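Local atomic coordinates of putative tetR family transcription regulator (PDB entry 3PPB), a protein that probably binds DNA through a helix-turn-helix domain and regulates transcription, as a member of the TetR family. Residues Lys10-Phe22 with Thr34-Leu46. Residues are numbered along the deposited sequence; the frame is centred on the assembly and turned at random.
Sequences KKQAILETALQLF and TIAREAGVATGTL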
ATOM      1  N   LYS A  10     -22.503  -7.059  22.319  1.00 63.57           N
ATOM      2  CA  LYS A  10     -23.025  -6.025  21.419  1.00 61.00           C
ATOM      3  C   LYS A  10     -21.888  -5.308  20.722  1.00 59.92           C
ATOM      4  O   LYS A  10     -21.905  -5.184  19.499  1.00 58.87           O
ATOM      5  CB  LYS A  10     -23.907  -5.021  22.186  1.00 64.04           C
ATOM      6  CG  LYS A  10     -25.283  -5.548  22.577  1.00 62.27           C
ATOM      7  CD  LYS A  10     -26.017  -4.490  23.359  1.00 63.76           C
ATOM      8  CE  LYS A  10     -27.423  -4.864  23.706  1.00 68.19           C
ATOM      9  NZ  LYS A  10     -28.034  -3.869  24.642  1.00 70.92           N
ATOM     10  N   LYS A  11     -20.884  -4.874  21.493  1.00 55.02           N
ATOM     11  CA  LYS A  11     -19.697  -4.196  20.990  1.00 53.10           C
ATOM     12  C   LYS A  11     -18.964  -5.067  19.976  1.00 55.19           C
ATOM     13  O   LYS A  11     -18.550  -4.538  18.945  1.00 54.65           O
ATOM     14  CB  LYS A  11     -18.760  -3.796  22.140  1.00 55.41           C
ATOM     15  CG  LYS A  11     -17.932  -2.542  21.842  1.00 54.80           C
ATOM     16  CD  LYS A  11     -16.868  -2.311  22.907  1.00 51.73           C
ATOM     17  CE  LYS A  11     -15.950  -1.170  22.570  1.00 63.17           C
ATOM     18  NZ  LYS A  11     -14.834  -1.058  23.546  1.00 71.15           N
ATOM     19  N   GLN A  12     -18.861  -6.394  20.222  1.00 51.69           N
ATOM     20  CA  GLN A  12     -18.153  -7.325  19.317  1.00 50.72           C
ATOM     21  C   GLN A  12     -18.903  -7.523  18.008  1.00 54.51           C
ATOM     22  O   GLN A  12     -18.257  -7.604  16.967  1.00 52.71           O
ATOM     23  CB  GLN A  12     -17.877  -8.688  19.980  1.00 52.36           C
ATOM     24  CG  GLN A  12     -16.862  -9.585  19.256  1.00 64.66           C
ATOM     25  CD  GLN A  12     -15.515  -8.944  18.980  1.00 83.03           C
ATOM     26  OE1 GLN A  12     -15.001  -8.114  19.751  1.00 79.94           O
ATOM     27  NE2 GLN A  12     -14.901  -9.348  17.876  1.00 69.30           N
ATOM     28  N   ALA A  13     -20.252  -7.601  18.056  1.00 52.74           N
ATOM     29  CA  ALA A  13     -21.095  -7.736  16.862  1.00 52.33           C
ATOM     30  C   ALA A  13     -20.907  -6.512  15.948  1.00 53.53           C
ATOM     31  O   ALA A  13     -20.802  -6.674  14.732  1.00 52.38           O
ATOM     32  CB  ALA A  13     -22.561  -7.882  17.263  1.00 54.66           C
ATOM     33  N   ILE A  14     -20.813  -5.294  16.553  1.00 47.76           N
ATOM     34  CA  ILE A  14     -20.601  -4.038  15.832  1.00 46.22           C
ATOM     35  C   ILE A  14     -19.222  -4.064  15.163  1.00 49.54           C
ATOM     36  O   ILE A  14     -19.141  -3.860  13.950  1.00 48.46           O
ATOM     37  CB  ILE A  14     -20.772  -2.785  16.737  1.00 48.89           C
ATOM     38  CG1 ILE A  14     -22.245  -2.607  17.175  1.00 50.01           C
ATOM     39  CG2 ILE A  14     -20.238  -1.522  16.012  1.00 47.33           C
ATOM     40  CD1 ILE A  14     -22.453  -1.855  18.514  1.00 58.55           C
ATOM     41  N   LEU A  15     -18.157  -4.358  15.941  1.00 45.88           N
ATOM     42  CA  LEU A  15     -16.779  -4.402  15.445  1.00 44.01           C
ATOM     43  C   LEU A  15     -16.613  -5.403  14.287  1.00 46.98           C
ATOM     44  O   LEU A  15     -16.094  -5.021  13.244  1.00 45.19           O
ATOM     45  CB  LEU A  15     -15.821  -4.727  16.587  1.00 43.88           C
ATOM     46  CG  LEU A  15     -15.511  -3.578  17.532  1.00 48.10           C
ATOM     47  CD1 LEU A  15     -14.987  -4.101  18.864  1.00 48.76           C
ATOM     48  CD2 LEU A  15     -14.510  -2.605  16.915  1.00 46.81           C
ATOM     49  N   GLU A  16     -17.125  -6.639  14.444  1.00 45.33           N
ATOM     50  CA  GLU A  16     -17.090  -7.714  13.432  1.00 44.42           C
ATOM     51  C   GLU A  16     -17.880  -7.353  12.164  1.00 46.27           C
ATOM     52  O   GLU A  16     -17.439  -7.675  11.060  1.00 44.92           O
ATOM     53  CB  GLU A  16     -17.668  -9.023  14.011  1.00 46.67           C
ATOM     54  CG  GLU A  16     -16.715  -9.785  14.912  1.00 57.02           C
ATOM     55  CD  GLU A  16     -17.212 -11.147  15.353  1.00 81.77           C
ATOM     56  OE1 GLU A  16     -17.877 -11.834  14.542  1.00 77.18           O
ATOM     57  OE2 GLU A  16     -16.906 -11.544  16.501  1.00 79.20           O
ATOM     58  N   THR A  17     -19.067  -6.736  12.328  1.00 42.73           N
ATOM     59  CA  THR A  17     -19.933  -6.340  11.205  1.00 42.62           C
ATOM     60  C   THR A  17     -19.271  -5.169  10.469  1.00 45.29           C
ATOM     61  O   THR A  17     -19.256  -5.176   9.236  1.00 44.52           O
ATOM     62  CB  THR A  17     -21.368  -6.015  11.682  1.00 48.71           C
ATOM     63  OG1 THR A  17     -22.037  -7.209  12.113  1.00 51.15           O
ATOM     64  CG2 THR A  17     -22.196  -5.350  10.614  1.00 45.57           C
ATOM     65  N   ALA A  18     -18.729  -4.173  11.226  1.00 40.94           N
ATOM     66  CA  ALA A  18     -18.005  -3.010  10.674  1.00 39.76           C
ATOM     67  C   ALA A  18     -16.815  -3.469   9.829  1.00 44.32           C
ATOM     68  O   ALA A  18     -16.614  -2.944   8.731  1.00 44.69           O
ATOM     69  CB  ALA A  18     -17.527  -2.082  11.791  1.00 39.98           C
ATOM     70  N   LEU A  19     -16.045  -4.465  10.329  1.00 39.48           N
ATOM     71  CA  LEU A  19     -14.882  -5.009   9.619  1.00 37.41           C
ATOM     72  C   LEU A  19     -15.307  -5.533   8.251  1.00 42.75           C
ATOM     73  O   LEU A  19     -14.709  -5.155   7.245  1.00 42.01           O
ATOM     74  CB  LEU A  19     -14.187  -6.114  10.443  1.00 36.51           C
ATOM     75  CG  LEU A  19     -13.044  -6.880   9.744  1.00 39.25           C
ATOM     76  CD1 LEU A  19     -11.761  -6.048   9.679  1.00 37.70           C
ATOM     77  CD2 LEU A  19     -12.770  -8.194  10.440  1.00 41.84           C
ATOM     78  N   GLN A  20     -16.363  -6.369   8.216  1.00 40.68           N
ATOM     79  CA  GLN A  20     -16.909  -6.915   6.978  1.00 40.74           C
ATOM     80  C   GLN A  20     -17.326  -5.798   6.006  1.00 44.24           C
ATOM     81  O   GLN A  20     -16.936  -5.819   4.838  1.00 43.91           O
ATOM     82  CB  GLN A  20     -18.114  -7.830   7.271  1.00 43.40           C
ATOM     83  CG  GLN A  20     -17.762  -9.137   7.963  1.00 61.60           C
ATOM     84  N   LEU A  21     -18.098  -4.820   6.490  1.00 40.67           N
ATOM     85  CA  LEU A  21     -18.632  -3.760   5.636  1.00 40.39           C
ATOM     86  C   LEU A  21     -17.583  -2.759   5.174  1.00 42.73           C
ATOM     87  O   LEU A  21     -17.632  -2.359   4.012  1.00 42.97           O
ATOM     88  CB  LEU A  21     -19.793  -3.031   6.322  1.00 40.96           C
ATOM     89  CG  LEU A  21     -21.068  -3.854   6.528  1.00 45.56           C
ATOM     90  CD1 LEU A  21     -21.987  -3.184   7.505  1.00 45.03           C
ATOM     91  CD2 LEU A  21     -21.806  -4.098   5.199  1.00 48.43           C
ATOM     92  N   PHE A  22     -16.633  -2.362   6.051  1.00 38.21           N
ATOM     93  CA  PHE A  22     -15.564  -1.429   5.669  1.00 37.26           C
ATOM     94  C   PHE A  22     -14.673  -2.044   4.585  1.00 43.69           C
ATOM     95  O   PHE A  22     -14.069  -1.311   3.808  1.00 44.60           O
ATOM     96  CB  PHE A  22     -14.713  -0.996   6.878  1.00 37.80           C
ATOM     97  CG  PHE A  22     -15.384  -0.091   7.887  1.00 39.10           C
ATOM     98  CD1 PHE A  22     -16.544   0.605   7.560  1.00 43.13           C
ATOM     99  CD2 PHE A  22     -14.840   0.088   9.152  1.00 39.24           C
ATOM    100  CE1 PHE A  22     -17.151   1.455   8.484  1.00 44.70           C
ATOM    101  CE2 PHE A  22     -15.442   0.938  10.076  1.00 43.41           C
ATOM    102  CZ  PHE A  22     -16.606   1.609   9.743  1.00 43.62           C
ATOM    103  N   THR A  34     -26.598   0.771   8.482  1.00 45.24           N
ATOM    104  CA  THR A  34     -26.272  -0.536   7.910  1.00 44.77           C
ATOM    105  C   THR A  34     -25.475  -1.362   8.920  1.00 48.26           C
ATOM    106  O   THR A  34     -25.822  -2.516   9.131  1.00 50.65           O
ATOM    107  CB  THR A  34     -25.505  -0.387   6.599  1.00 48.18           C
ATOM    108  OG1 THR A  34     -26.260   0.402   5.690  1.00 48.05           O
ATOM    109  CG2 THR A  34     -25.184  -1.726   5.960  1.00 47.69           C
ATOM    110  N   ILE A  35     -24.453  -0.774   9.571  1.00 43.14           N
ATOM    111  CA  ILE A  35     -23.617  -1.478  10.559  1.00 41.82           C
ATOM    112  C   ILE A  35     -24.488  -2.000  11.691  1.00 48.60           C
ATOM    113  O   ILE A  35     -24.418  -3.190  11.999  1.00 48.87           O
ATOM    114  CB  ILE A  35     -22.450  -0.621  11.128  1.00 42.90           C
ATOM    115  CG1 ILE A  35     -21.495  -0.120  10.006  1.00 41.58           C
ATOM    116  CG2 ILE A  35     -21.685  -1.412  12.211  1.00 41.93           C
ATOM    117  CD1 ILE A  35     -20.404   0.962  10.454  1.00 37.65           C
ATOM    118  N   ALA A  36     -25.305  -1.105  12.301  1.00 47.49           N
ATOM    119  CA  ALA A  36     -26.196  -1.427  13.418  1.00 49.65           C
ATOM    120  C   ALA A  36     -27.141  -2.566  13.058  1.00 56.79           C
ATOM    121  O   ALA A  36     -27.197  -3.549  13.804  1.00 59.11           O
ATOM    122  CB  ALA A  36     -26.989  -0.196  13.837  1.00 51.57           C
ATOM    123  N   ARG A  37     -27.842  -2.459  11.901  1.00 52.49           N
ATOM    124  CA  ARG A  37     -28.788  -3.461  11.406  1.00 52.84           C
ATOM    125  C   ARG A  37     -28.118  -4.815  11.208  1.00 57.09           C
ATOM    126  O   ARG A  37     -28.595  -5.818  11.757  1.00 57.04           O
ATOM    127  CB  ARG A  37     -29.421  -3.002  10.084  1.00 53.67           C
ATOM    128  CG  ARG A  37     -30.527  -3.938   9.564  1.00 61.83           C
ATOM    129  CD  ARG A  37     -31.144  -3.469   8.257  1.00 65.87           C
ATOM    130  NE  ARG A  37     -30.178  -3.392   7.153  1.00 64.99           N
ATOM    131  CZ  ARG A  37     -29.688  -2.254   6.673  1.00 70.76           C
ATOM    132  NH1 ARG A  37     -30.051  -1.091   7.201  1.00 57.57           N
ATOM    133  NH2 ARG A  37     -28.824  -2.270   5.667  1.00 57.29           N
ATOM    134  N   GLU A  38     -27.005  -4.843  10.440  1.00 52.99           N
ATOM    135  CA  GLU A  38     -26.283  -6.079  10.168  1.00 53.06           C
ATOM    136  C   GLU A  38     -25.748  -6.701  11.474  1.00 56.56           C
ATOM    137  O   GLU A  38     -25.668  -7.923  11.553  1.00 57.14           O
ATOM    138  CB  GLU A  38     -25.158  -5.850   9.153  1.00 53.63           C
ATOM    139  CG  GLU A  38     -25.626  -5.456   7.765  1.00 68.41           C
ATOM    140  CD  GLU A  38     -26.058  -6.610   6.891  1.00 99.51           C
ATOM    141  OE1 GLU A  38     -27.159  -7.157   7.126  1.00 98.97           O
ATOM    142  OE2 GLU A  38     -25.297  -6.957   5.958  1.00 99.99           O
ATOM    143  N   ALA A  39     -25.434  -5.879  12.498  1.00 52.46           N
ATOM    144  CA  ALA A  39     -24.935  -6.364  13.798  1.00 51.95           C
ATOM    145  C   ALA A  39     -26.092  -6.845  14.676  1.00 57.27           C
ATOM    146  O   ALA A  39     -25.890  -7.686  15.557  1.00 55.82           O
ATOM    147  CB  ALA A  39     -24.138  -5.270  14.521  1.00 51.52           C
ATOM    148  N   GLY A  40     -27.286  -6.318  14.412  1.00 55.94           N
ATOM    149  CA  GLY A  40     -28.488  -6.642  15.163  1.00 58.10           C
ATOM    150  C   GLY A  40     -28.591  -5.808  16.422  1.00 63.94           C
ATOM    151  O   GLY A  40     -28.991  -6.320  17.471  1.00 63.91           O
ATOM    152  N   VAL A  41     -28.173  -4.521  16.335  1.00 61.13           N
ATOM    153  CA  VAL A  41     -28.237  -3.553  17.439  1.00 62.42           C
ATOM    154  C   VAL A  41     -28.973  -2.290  16.984  1.00 68.06           C
ATOM    155  O   VAL A  41     -28.998  -1.981  15.791  1.00 66.62           O
ATOM    156  CB  VAL A  41     -26.858  -3.186  18.071  1.00 65.80           C
ATOM    157  CG1 VAL A  41     -26.218  -4.389  18.754  1.00 65.99           C
ATOM    158  CG2 VAL A  41     -25.913  -2.535  17.058  1.00 63.63           C
ATOM    159  N   ALA A  42     -29.562  -1.557  17.947  1.00 67.28           N
ATOM    160  CA  ALA A  42     -30.218  -0.281  17.681  1.00 67.60           C
ATOM    161  C   ALA A  42     -29.130   0.751  17.409  1.00 69.25           C
ATOM    162  O   ALA A  42     -28.046   0.647  17.994  1.00 67.63           O
ATOM    163  CB  ALA A  42     -31.067   0.134  18.873  1.00 70.11           C
ATOM    164  N   THR A  43     -29.401   1.737  16.526  1.00 65.02           N
ATOM    165  CA  THR A  43     -28.425   2.787  16.179  1.00 63.39           C
ATOM    166  C   THR A  43     -27.901   3.488  17.444  1.00 65.60           C
ATOM    167  O   THR A  43     -26.720   3.829  17.497  1.00 64.43           O
ATOM    168  CB  THR A  43     -29.006   3.789  15.175  1.00 68.76           C
ATOM    169  OG1 THR A  43     -30.315   4.169  15.592  1.00 73.95           O
ATOM    170  CG2 THR A  43     -29.071   3.224  13.770  1.00 62.89           C
ATOM    171  N   GLY A  44     -28.762   3.634  18.449  1.00 61.18           N
ATOM    172  CA  GLY A  44     -28.433   4.227  19.739  1.00 62.12           C
ATOM    173  C   GLY A  44     -27.334   3.476  20.467  1.00 67.59           C
ATOM    174  O   GLY A  44     -26.424   4.100  21.020  1.00 67.81           O
ATOM    175  N   THR A  45     -27.388   2.125  20.432  1.00 64.28           N
ATOM    176  CA  THR A  45     -26.377   1.241  21.028  1.00 63.89           C
ATOM    177  C   THR A  45     -25.024   1.395  20.300  1.00 67.42           C
ATOM    178  O   THR A  45     -23.974   1.371  20.958  1.00 67.19           O
ATOM    179  CB  THR A  45     -26.860  -0.208  20.989  1.00 74.35           C
ATOM    180  OG1 THR A  45     -28.161  -0.276  21.570  1.00 79.46           O
ATOM    181  CG2 THR A  45     -25.916  -1.158  21.702  1.00 72.54           C
ATOM    182  N   LEU A  46     -25.049   1.554  18.952  1.00 61.95           N
ATOM    183  CA  LEU A  46     -23.823   1.741  18.183  1.00 60.21           C
ATOM    184  C   LEU A  46     -23.100   3.017  18.619  1.00 65.40           C
ATOM    185  O   LEU A  46     -21.874   2.995  18.787  1.00 62.30           O
ATOM    186  CB  LEU A  46     -24.101   1.783  16.667  1.00 59.64           C
ATOM    187  CG  LEU A  46     -22.865   1.737  15.751  1.00 63.22           C
ATOM    188  CD1 LEU A  46     -23.167   0.968  14.507  1.00 62.99           C
ATOM    189  CD2 LEU A  46     -22.387   3.137  15.363  1.00 66.66           C
TER
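Ile14 and Ile35 meet through their CG2 methyls, 4.1 Å apart, with the two side chains at about a right angle. Each is a knob in the other segment's hole. Ile14 sits among Ile35, Ala39, Thr45 and Leu46, and its CG1 lies 3.7 Å from Val41 CG2. Ile35 sits among Thr17, Ala18, Leu21 and Phe22, with its CD1 3.8 Å from Phe22 CE1. Thr17 OG1 lies beside the backbone N (chi1 -69°), which leaves CG2 anti to that N and set against Ile35 O and Glu38 CB. The same rotation lets Thr17 OG1 bond back to Ala13 O at 2.9 Å, on the opposite face of that carbonyl from Thr17 N. A valine in place of Thr17 has no hydroxyl and would probably leave Ala13 O with one donor here, the backbone N-H. Small Ala13 and Ala39 let the backbones come close, CA to CA 5.1 Å. A Schellman motif at Gly40 then turns the chain. Lys10 passes across Thr45 at about a right angle, its CD 3.7 Å from Thr45 CG2. Helix 10-22 and helix 34-39 cross at 118°. Helices 32-39 and 43-49 lie in the predicted helix-turn-helix, and helix 10-24 packs across both. Leu56 of helix 53-74 touches both Ile14 and Ile35, and Leu60 meets Phe22.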